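Local atomic coordinates of agarase (Pseudoalteromonas fuliginea, PDB entry 6XJ9), a protein that probably hydrolyses agarose, the galactan of red algal cell walls, as a glycoside hydrolase from a marine bacterium. Residues Asp638-Asn643 with Ser658-Pro663; Trp623-Glu628 with Trp654-Gln659; Ala664-Phe669 with Pro707-Ala712. One frame throughout, in Å; residues are numbered along the deposited sequence.

Contact 1 of 3, residues Asp638-Asn643 with Ser658-Pro663; sequences DVISFN and SQFDKP
The side chains of Ile640 and Lys662 cross at about a right angle where strand 640-643 begins beside the loop leading into its parallel neighbour, strand 664-666. The two strands and the short helix 651-654 between them form a beta-alpha-beta unit, consistent with the (beta/alpha)8 barrel of this family. CD1 of Ile640 lies 3.8 Å from CB of Lys662. It also approaches the Phe660 ring obliquely, 4.3 Å from CD2. CG1 of Ile640 is anti to the carbonyl carbon (chi1 -40°) and the chain runs on extended (chi2 172°), which carries CD1 out to the loop. The Lys662 chain bends at chi2, and its NZ hydrogen-bonds Val637 O. Val639 and Pro663 form a second right-angled crossing, with Val639 CG2 4.1 Å from Pro663 CG. The other branch of Val639, CG1, sits 3.5 Å from Pro663 O. Pro663 CG in turn rests 3.3 Å from Asp638 O. One backbone hydrogen bond joins the segments: Ile640 N gives to Pro663 O at 3.0 Å, nearly straight at 165° and in the carbonyl plane. The same oxygen takes a CA-H...O contact from Val639 CA at 3.4 Å.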
loop_
_atom_site.group_PDB
_atom_site.type_symbol
_atom_site.label_atom_id
_atom_site.label_comp_id
_atom_site.label_asym_id
_atom_site.label_seq_id
_atom_site.Cartn_x
_atom_site.Cartn_y
_atom_site.Cartn_z
ATOM N N ASP A 638 -6.335 -0.822 -37.968
ATOM C CA ASP A 638 -7.574 -0.483 -37.284
ATOM C C ASP A 638 -7.235 0.327 -36.036
ATOM O O ASP A 638 -7.969 1.241 -35.657
ATOM C CB ASP A 638 -8.358 -1.751 -36.935
ATOM C CG ASP A 638 -8.857 -2.469 -38.173
ATOM O OD1 ASP A 638 -9.811 -1.961 -38.792
ATOM O OD2 ASP A 638 -8.274 -3.506 -38.527
ATOM N N VAL A 639 -6.121 -0.038 -35.401
ATOM C CA VAL A 639 -5.661 0.620 -34.182
ATOM C C VAL A 639 -4.150 0.755 -34.303
ATOM O O VAL A 639 -3.490 -0.208 -34.693
ATOM C CB VAL A 639 -6.039 -0.180 -32.913
ATOM C CG1 VAL A 639 -5.630 0.539 -31.626
ATOM C CG2 VAL A 639 -7.521 -0.537 -32.861
ATOM N N ILE A 640 -3.617 1.940 -33.977
ATOM C CA ILE A 640 -2.176 2.148 -33.977
ATOM C C ILE A 640 -1.638 1.781 -32.595
ATOM O O ILE A 640 -2.052 2.362 -31.594
ATOM C CB ILE A 640 -1.755 3.585 -34.356
ATOM C CG1 ILE A 640 -2.574 4.192 -35.496
ATOM C CG2 ILE A 640 -0.276 3.605 -34.700
ATOM C CD1 ILE A 640 -2.284 5.670 -35.715
ATOM N N SER A 641 -0.691 0.831 -32.561
ATOM C CA SER A 641 -0.129 0.343 -31.310
ATOM C C SER A 641 1.265 0.936 -31.074
ATOM O O SER A 641 2.040 1.112 -32.014
ATOM C CB SER A 641 -0.103 -1.168 -31.296
ATOM O OG SER A 641 0.554 -1.660 -32.456
ATOM N N PHE A 642 1.542 1.280 -29.807
ATOM C CA PHE A 642 2.806 1.832 -29.339
ATOM C C PHE A 642 3.160 1.189 -27.999
ATOM O O PHE A 642 2.267 0.881 -27.220
ATOM C CB PHE A 642 2.679 3.334 -29.061
ATOM C CG PHE A 642 2.234 4.176 -30.231
ATOM C CD1 PHE A 642 0.882 4.367 -30.489
ATOM C CD2 PHE A 642 3.166 4.784 -31.069
ATOM C CE1 PHE A 642 0.474 5.163 -31.550
ATOM C CE2 PHE A 642 2.758 5.580 -32.130
ATOM C CZ PHE A 642 1.412 5.755 -32.374
ATOM N N ASN A 643 4.466 1.028 -27.717
ATOM C CA ASN A 643 4.903 0.702 -26.365
ATOM C C ASN A 643 5.440 1.983 -25.721
ATOM O O ASN A 643 6.104 2.770 -26.385
ATOM C CB ASN A 643 5.930 -0.435 -26.351
ATOM C CG ASN A 643 5.416 -1.728 -26.946
ATOM O OD1 ASN A 643 4.214 -1.988 -26.932
ATOM N ND2 ASN A 643 6.315 -2.547 -27.473
ATOM N N SER A 658 -3.717 13.495 -33.370
ATOM C CA SER A 658 -4.796 14.269 -33.957
ATOM C C SER A 658 -4.620 14.394 -35.475
ATOM O O SER A 658 -5.557 14.719 -36.185
ATOM C CB SER A 658 -4.896 15.611 -33.275
ATOM O OG SER A 658 -3.696 16.350 -33.460
ATOM N N GLN A 659 -3.426 14.081 -35.981
ATOM C CA GLN A 659 -3.139 14.075 -37.410
ATOM C C GLN A 659 -3.959 13.000 -38.134
ATOM O O GLN A 659 -4.293 13.182 -39.303
ATOM C CB GLN A 659 -1.643 13.837 -37.616
ATOM C CG GLN A 659 -1.083 14.317 -38.952
ATOM C CD GLN A 659 0.426 14.214 -38.971
ATOM O OE1 GLN A 659 1.105 14.448 -37.971
ATOM N NE2 GLN A 659 0.968 13.846 -40.116
ATOM N N PHE A 660 -4.286 11.889 -37.450
ATOM C CA PHE A 660 -4.800 10.708 -38.137
ATOM C C PHE A 660 -6.225 10.358 -37.729
ATOM O O PHE A 660 -6.886 9.614 -38.440
ATOM C CB PHE A 660 -3.931 9.485 -37.839
ATOM C CG PHE A 660 -2.467 9.791 -37.970
ATOM C CD1 PHE A 660 -1.935 10.170 -39.198
ATOM C CD2 PHE A 660 -1.648 9.782 -36.855
ATOM C CE1 PHE A 660 -0.593 10.496 -39.315
ATOM C CE2 PHE A 660 -0.302 10.099 -36.978
ATOM C CZ PHE A 660 0.221 10.450 -38.206
ATOM N N ASP A 661 -6.655 10.835 -36.556
ATOM C CA ASP A 661 -7.935 10.468 -35.972
ATOM C C ASP A 661 -8.133 8.951 -36.043
ATOM O O ASP A 661 -9.184 8.460 -36.453
ATOM C CB ASP A 661 -9.080 11.277 -36.598
ATOM C CG ASP A 661 -10.366 11.264 -35.786
ATOM O OD1 ASP A 661 -10.307 11.098 -34.531
ATOM O OD2 ASP A 661 -11.425 11.396 -36.414
ATOM N N LYS A 662 -7.107 8.207 -35.622
ATOM C CA LYS A 662 -7.224 6.768 -35.451
ATOM C C LYS A 662 -7.212 6.460 -33.954
ATOM O O LYS A 662 -6.590 7.202 -33.197
ATOM C CB LYS A 662 -6.031 6.081 -36.124
ATOM C CG LYS A 662 -6.137 5.942 -37.636
ATOM C CD LYS A 662 -6.925 4.712 -38.002
ATOM C CE LYS A 662 -7.445 4.740 -39.419
ATOM N NZ LYS A 662 -7.724 3.361 -39.876
ATOM N N PRO A 663 -7.823 5.346 -33.476
ATOM C CA PRO A 663 -7.627 4.911 -32.087
ATOM C C PRO A 663 -6.225 4.302 -31.958
ATOM O O PRO A 663 -5.646 3.828 -32.944
ATOM C CB PRO A 663 -8.719 3.849 -31.864
ATOM C CG PRO A 663 -9.004 3.298 -33.265
ATOM C CD PRO A 663 -8.690 4.426 -34.235
#

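Contact 2 of 3, residues Trp623-Glu628 with Trp654-Gln659; sequences WGMPIE and WAFLSQ
Ile627 and Phe656 have the nearest CA atoms of the two segments, 8.4 Å apart, and the segments meet through side chains, with no hydrogen bond between them. Residues 655-659 form a short 3-10 helix. On the other side Pro626 is the N-cap of helix 627-634. Met625, just before that cap, reaches toward two aromatic rings. Its methyl CE lies over one face of the six-membered ring of Trp654, 4.3 Å from the centroid and 27° off the normal, a CH-pi contact. Its SD comes obliquely to the same ring, 4.8 Å from the centroid. SD also meets the Phe656 ring obliquely, at 5.1 Å from that centroid. CG of Met625 sits between the backbone N and the carbonyl carbon (chi1 46°), and the chain is extended beyond it, which carries SD and CE up to both rings. With an alanine here SD and CE are gone; the Trp654 face would probably lose its methyl cover and a gap would be likely to open beside both rings. Ile627 and Phe656 lie alongside each other, pointing opposite ways, with CD1 of Ile627 3.7 Å from CD1 of Phe656. The same methyl touches Gln659 OE1 at 3.8 Å. Within the 3-10 helix, Ser658 OG gives a 2.8 Å hydrogen bond to Ala655 O, which also accepts from Ser658 N. Phe642 of strand 640-643 adds a third ring: it touches Met625 and meets Trp654 edge-to-face. The whole is a pair of Met-aromatic contacts in an apolar cluster, joining the start of helix 627-634 to the loop that leads back to the next strand of the sheet.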
loop_
_atom_site.group_PDB
_atom_site.type_symbol
_atom_site.label_atom_id
_atom_site.label_comp_id
_atom_site.label_asym_id
_atom_site.label_seq_id
_atom_site.Cartn_x
_atom_site.Cartn_y
_atom_site.Cartn_z
ATOM N N TRP A 623 10.163 5.789 -28.143
ATOM C CA TRP A 623 11.475 6.343 -28.436
ATOM C C TRP A 623 11.843 6.178 -29.911
ATOM O O TRP A 623 12.812 6.776 -30.362
ATOM C CB TRP A 623 12.560 5.767 -27.511
ATOM C CG TRP A 623 12.617 4.268 -27.437
ATOM C CD1 TRP A 623 12.196 3.496 -26.395
ATOM C CD2 TRP A 623 13.167 3.353 -28.406
ATOM N NE1 TRP A 623 12.427 2.169 -26.657
ATOM C CE2 TRP A 623 13.015 2.049 -27.885
ATOM C CE3 TRP A 623 13.750 3.496 -29.671
ATOM C CZ2 TRP A 623 13.418 0.908 -28.579
ATOM C CZ3 TRP A 623 14.131 2.367 -30.365
ATOM C CH2 TRP A 623 13.972 1.092 -29.826
ATOM N N GLY A 624 11.101 5.355 -30.663
ATOM C CA GLY A 624 11.490 5.091 -32.045
ATOM C C GLY A 624 10.294 4.982 -32.989
ATOM O O GLY A 624 10.079 3.942 -33.616
ATOM N N MET A 625 9.545 6.079 -33.107
ATOM C CA MET A 625 8.335 6.100 -33.913
ATOM C C MET A 625 8.391 7.265 -34.908
ATOM O O MET A 625 7.743 8.283 -34.704
ATOM C CB MET A 625 7.098 6.229 -33.013
ATOM C CG MET A 625 7.198 7.287 -31.921
ATOM S SD MET A 625 5.644 7.321 -30.960
ATOM C CE MET A 625 5.905 8.687 -29.829
ATOM N N PRO A 626 9.153 7.163 -36.025
ATOM C CA PRO A 626 9.185 8.243 -37.014
ATOM C C PRO A 626 7.755 8.565 -37.446
ATOM O O PRO A 626 6.957 7.651 -37.685
ATOM C CB PRO A 626 9.947 7.642 -38.201
ATOM C CG PRO A 626 10.788 6.530 -37.587
ATOM C CD PRO A 626 9.962 5.998 -36.425
ATOM N N ILE A 627 7.439 9.864 -37.539
ATOM C CA ILE A 627 6.115 10.314 -37.967
ATOM C C ILE A 627 5.744 9.708 -39.324
ATOM O O ILE A 627 4.580 9.408 -39.554
ATOM C CB ILE A 627 5.967 11.855 -37.945
ATOM C CG1 ILE A 627 4.499 12.301 -38.032
ATOM C CG2 ILE A 627 6.798 12.510 -39.045
ATOM C CD1 ILE A 627 3.663 11.969 -36.798
ATOM N N GLU A 628 6.724 9.497 -40.214
ATOM C CA GLU A 628 6.437 8.987 -41.549
ATOM C C GLU A 628 5.877 7.568 -41.468
ATOM O O GLU A 628 5.035 7.159 -42.273
ATOM C CB GLU A 628 7.701 8.981 -42.410
ATOM C CG GLU A 628 8.173 10.371 -42.805
ATOM C CD GLU A 628 9.198 11.023 -41.894
ATOM O OE1 GLU A 628 9.365 10.560 -40.744
ATOM O OE2 GLU A 628 9.844 12.003 -42.348
ATOM N N TRP A 654 1.782 12.943 -27.258
ATOM C CA TRP A 654 0.822 12.150 -28.017
ATOM C C TRP A 654 -0.150 12.992 -28.841
ATOM O O TRP A 654 -1.057 12.434 -29.466
ATOM C CB TRP A 654 0.091 11.166 -27.091
ATOM C CG TRP A 654 1.074 10.228 -26.462
ATOM C CD1 TRP A 654 1.608 10.306 -25.207
ATOM C CD2 TRP A 654 1.697 9.096 -27.095
ATOM N NE1 TRP A 654 2.498 9.287 -25.001
ATOM C CE2 TRP A 654 2.569 8.524 -26.143
ATOM C CE3 TRP A 654 1.586 8.499 -28.360
ATOM C CZ2 TRP A 654 3.331 7.391 -26.424
ATOM C CZ3 TRP A 654 2.334 7.374 -28.634
ATOM C CH2 TRP A 654 3.192 6.829 -27.673
ATOM N N ALA A 655 0.071 14.316 -28.879
ATOM C CA ALA A 655 -0.802 15.250 -29.573
ATOM C C ALA A 655 -0.807 14.959 -31.069
ATOM O O ALA A 655 -1.792 15.239 -31.748
ATOM C CB ALA A 655 -0.370 16.673 -29.304
ATOM N N PHE A 656 0.297 14.390 -31.557
ATOM C CA PHE A 656 0.490 14.105 -32.971
ATOM C C PHE A 656 -0.624 13.197 -33.491
ATOM O O PHE A 656 -0.842 13.158 -34.691
ATOM C CB PHE A 656 1.880 13.511 -33.234
ATOM C CG PHE A 656 2.037 12.075 -32.791
ATOM C CD1 PHE A 656 1.845 11.024 -33.682
ATOM C CD2 PHE A 656 2.340 11.772 -31.474
ATOM C CE1 PHE A 656 1.953 9.703 -33.274
ATOM C CE2 PHE A 656 2.467 10.448 -31.067
ATOM C CZ PHE A 656 2.266 9.413 -31.963
ATOM N N LEU A 657 -1.331 12.486 -32.597
ATOM C CA LEU A 657 -2.339 11.514 -33.004
ATOM C C LEU A 657 -3.542 12.200 -33.656
ATOM O O LEU A 657 -4.294 11.576 -34.410
ATOM C CB LEU A 657 -2.781 10.697 -31.783
ATOM C CG LEU A 657 -1.805 9.611 -31.327
ATOM C CD1 LEU A 657 -2.342 8.890 -30.094
ATOM C CD2 LEU A 657 -1.520 8.609 -32.446
ATOM N N SER A 658 -3.717 13.495 -33.370
ATOM C CA SER A 658 -4.796 14.269 -33.957
ATOM C C SER A 658 -4.620 14.394 -35.475
ATOM O O SER A 658 -5.557 14.719 -36.185
ATOM C CB SER A 658 -4.896 15.611 -33.275
ATOM O OG SER A 658 -3.696 16.350 -33.460
ATOM N N GLN A 659 -3.426 14.081 -35.981
ATOM C CA GLN A 659 -3.139 14.075 -37.410
ATOM C C GLN A 659 -3.959 13.000 -38.134
ATOM O O GLN A 659 -4.293 13.182 -39.303
ATOM C CB GLN A 659 -1.643 13.837 -37.616
ATOM C CG GLN A 659 -1.083 14.317 -38.952
ATOM C CD GLN A 659 0.426 14.214 -38.971
ATOM O OE1 GLN A 659 1.105 14.448 -37.971
ATOM N NE2 GLN A 659 0.968 13.846 -40.116
#

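Contact 3 of 3, residues Ala664-Phe669 with Pro707-Ala712; sequences AIIGEF and PYFIGA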
loop_
_atom_site.group_PDB
_atom_site.type_symbol
_atom_site.label_atom_id
_atom_site.label_comp_id
_atom_site.label_asym_id
_atom_site.label_seq_id
_atom_site.Cartn_x
_atom_site.Cartn_y
_atom_site.Cartn_z
ATOM N N ALA A 664 -5.688 4.333 -30.735
ATOM C CA ALA A 664 -4.341 3.865 -30.432
ATOM C C ALA A 664 -4.386 2.914 -29.240
ATOM O O ALA A 664 -5.302 2.964 -28.428
ATOM C CB ALA A 664 -3.427 5.044 -30.150
ATOM N N ILE A 665 -3.388 2.027 -29.138
ATOM C CA ILE A 665 -3.328 1.163 -27.973
ATOM C C ILE A 665 -1.891 1.144 -27.457
ATOM O O ILE A 665 -0.953 1.242 -28.252
ATOM C CB ILE A 665 -3.902 -0.242 -28.288
ATOM C CG1 ILE A 665 -4.024 -1.094 -27.015
ATOM C CG2 ILE A 665 -3.081 -0.945 -29.371
ATOM C CD1 ILE A 665 -4.726 -2.429 -27.211
ATOM N N ILE A 666 -1.732 1.081 -26.126
ATOM C CA ILE A 666 -0.417 0.888 -25.526
ATOM C C ILE A 666 -0.168 -0.615 -25.392
ATOM O O ILE A 666 -0.945 -1.328 -24.744
ATOM C CB ILE A 666 -0.262 1.633 -24.176
ATOM C CG1 ILE A 666 -0.228 3.154 -24.342
ATOM C CG2 ILE A 666 0.981 1.158 -23.443
ATOM C CD1 ILE A 666 1.032 3.678 -25.022
ATOM N N GLY A 667 0.913 -1.083 -26.021
ATOM C CA GLY A 667 1.264 -2.499 -26.038
ATOM C C GLY A 667 1.914 -2.978 -24.744
ATOM O O GLY A 667 1.719 -4.127 -24.349
ATOM N N GLU A 668 2.714 -2.098 -24.127
ATOM C CA GLU A 668 3.500 -2.417 -22.947
ATOM C C GLU A 668 3.771 -1.140 -22.158
ATOM O O GLU A 668 3.955 -0.076 -22.742
ATOM C CB GLU A 668 4.870 -3.025 -23.277
ATOM C CG GLU A 668 4.852 -4.161 -24.277
ATOM C CD GLU A 668 6.197 -4.603 -24.835
ATOM O OE1 GLU A 668 7.242 -4.243 -24.264
ATOM O OE2 GLU A 668 6.197 -5.313 -25.845
ATOM N N PHE A 669 3.766 -1.289 -20.831
ATOM C CA PHE A 669 4.218 -0.310 -19.858
ATOM C C PHE A 669 4.397 -1.056 -18.538
ATOM O O PHE A 669 3.822 -2.129 -18.361
ATOM C CB PHE A 669 3.204 0.832 -19.701
ATOM C CG PHE A 669 2.004 0.521 -18.842
ATOM C CD1 PHE A 669 0.927 -0.191 -19.354
ATOM C CD2 PHE A 669 1.950 0.925 -17.516
ATOM C CE1 PHE A 669 -0.183 -0.475 -18.575
ATOM C CE2 PHE A 669 0.847 0.623 -16.728
ATOM C CZ PHE A 669 -0.228 -0.069 -17.255
ATOM N N PRO A 707 -8.201 10.928 -25.587
ATOM C CA PRO A 707 -9.306 10.674 -26.510
ATOM C C PRO A 707 -8.979 9.747 -27.684
ATOM O O PRO A 707 -9.903 9.282 -28.354
ATOM C CB PRO A 707 -9.717 12.083 -26.968
ATOM C CG PRO A 707 -8.420 12.860 -26.897
ATOM C CD PRO A 707 -7.703 12.314 -25.671
ATOM N N TYR A 708 -7.687 9.453 -27.895
ATOM C CA TYR A 708 -7.274 8.545 -28.960
ATOM C C TYR A 708 -7.057 7.125 -28.441
ATOM O O TYR A 708 -7.353 6.156 -29.141
ATOM C CB TYR A 708 -6.072 9.099 -29.730
ATOM C CG TYR A 708 -6.427 10.370 -30.448
ATOM C CD1 TYR A 708 -7.109 10.333 -31.653
ATOM C CD2 TYR A 708 -6.172 11.606 -29.873
ATOM C CE1 TYR A 708 -7.482 11.497 -32.305
ATOM C CE2 TYR A 708 -6.522 12.780 -30.519
ATOM C CZ TYR A 708 -7.190 12.723 -31.729
ATOM O OH TYR A 708 -7.563 13.875 -32.347
ATOM N N PHE A 709 -6.573 6.994 -27.205
ATOM C CA PHE A 709 -6.229 5.669 -26.708
ATOM C C PHE A 709 -7.463 4.923 -26.219
ATOM O O PHE A 709 -8.329 5.519 -25.587
ATOM C CB PHE A 709 -5.149 5.759 -25.633
ATOM C CG PHE A 709 -3.764 5.881 -26.205
ATOM C CD1 PHE A 709 -3.216 7.130 -26.478
ATOM C CD2 PHE A 709 -3.012 4.753 -26.482
ATOM C CE1 PHE A 709 -1.929 7.245 -26.975
ATOM C CE2 PHE A 709 -1.736 4.876 -27.012
ATOM C CZ PHE A 709 -1.190 6.117 -27.261
ATOM N N ILE A 710 -7.513 3.614 -26.520
ATOM C CA ILE A 710 -8.633 2.755 -26.176
ATOM C C ILE A 710 -8.174 1.627 -25.250
ATOM O O ILE A 710 -8.882 0.635 -25.066
ATOM C CB ILE A 710 -9.356 2.243 -27.449
ATOM C CG1 ILE A 710 -8.438 1.540 -28.458
ATOM C CG2 ILE A 710 -10.073 3.405 -28.117
ATOM C CD1 ILE A 710 -7.793 0.252 -27.994
ATOM N N GLY A 711 -6.979 1.774 -24.664
ATOM C CA GLY A 711 -6.507 0.761 -23.737
ATOM C C GLY A 711 -4.988 0.677 -23.657
ATOM O O GLY A 711 -4.264 1.369 -24.378
ATOM N N ALA A 712 -4.536 -0.193 -22.756
ATOM C CA ALA A 712 -3.122 -0.386 -22.480
ATOM C C ALA A 712 -2.933 -1.761 -21.854
ATOM O O ALA A 712 -3.747 -2.191 -21.040
ATOM C CB ALA A 712 -2.626 0.691 -21.543
#
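The Phe709 ring has CB of Ala664 over one face, 3.7 Å from the centroid and 15° off the ring normal, a CH-pi contact. At its edge, in plane, lies Ile665 C, 3.8 Å from Phe709 CE2. Ile666 comes to the same CE2 obliquely, its CG1 at 3.5 Å. CG1 of Ile666 is anti to the carbonyl carbon (chi1 -69°), a turn that brings both it and CD1 close to CE2 of Phe709. Trp654 meets the Phe709 ring edge-to-face. The second ring, Phe669, is approached obliquely by Ala712 CB, 4.0 Å from CE1. Tyr699 of helix 689-704 stacks on Phe669. Strands 664-666 and 709-714 are parallel neighbours in the sheet, consistent with the barrel fold. With helix 689-704 between them they make a beta-alpha-beta crossover. Ala664 pairs with Phe709 and Ile666 with Ala712, so the register shifts by one residue: a beta bulge. Ala664 N gives to Tyr708 O at 2.9 Å, from above the carbonyl plane. Ile710 N gives to Ala664 O at 3.0 Å, nearly along the C=O axis. Past the bulge, Ile666 N gives to Gly711 O at 3.1 Å with an almost straight angle of 177°. The backbone angles of Gly711 suit a residue without a side chain, because a CB would run into the carbonyl O of Ile710. CB of Ile665 meets CD1 of Ile710; the two side chains lie at an oblique angle, and Ile710 continues onto Trp290 and Leu292 of strand 289-293.

Overall arrangement
From the N terminus, contact 2 opens first at 623-628 and contact 1 opens next at 638-643. Contact 2 closes at 654-659 and contact 1 at 658-663, so the two loops cross, sharing Ser658 and Gln659. Contact 3 follows in series, from 664-669 to 707-712. Contacts 1 and 3 belong to one sheet: strands 640-643 and 664-666 are neighbours in it, and strand 709-714 comes next. Contact 2 lies beside that sheet, with helix 627-634. Phe642 touches Phe656, tying contact 1 to contact 2. Leu657 reaches Phe709, tying contact 2 to contact 3. Together they join three successive parallel strands to helix 627-634 and the 3-10 segment 655-659.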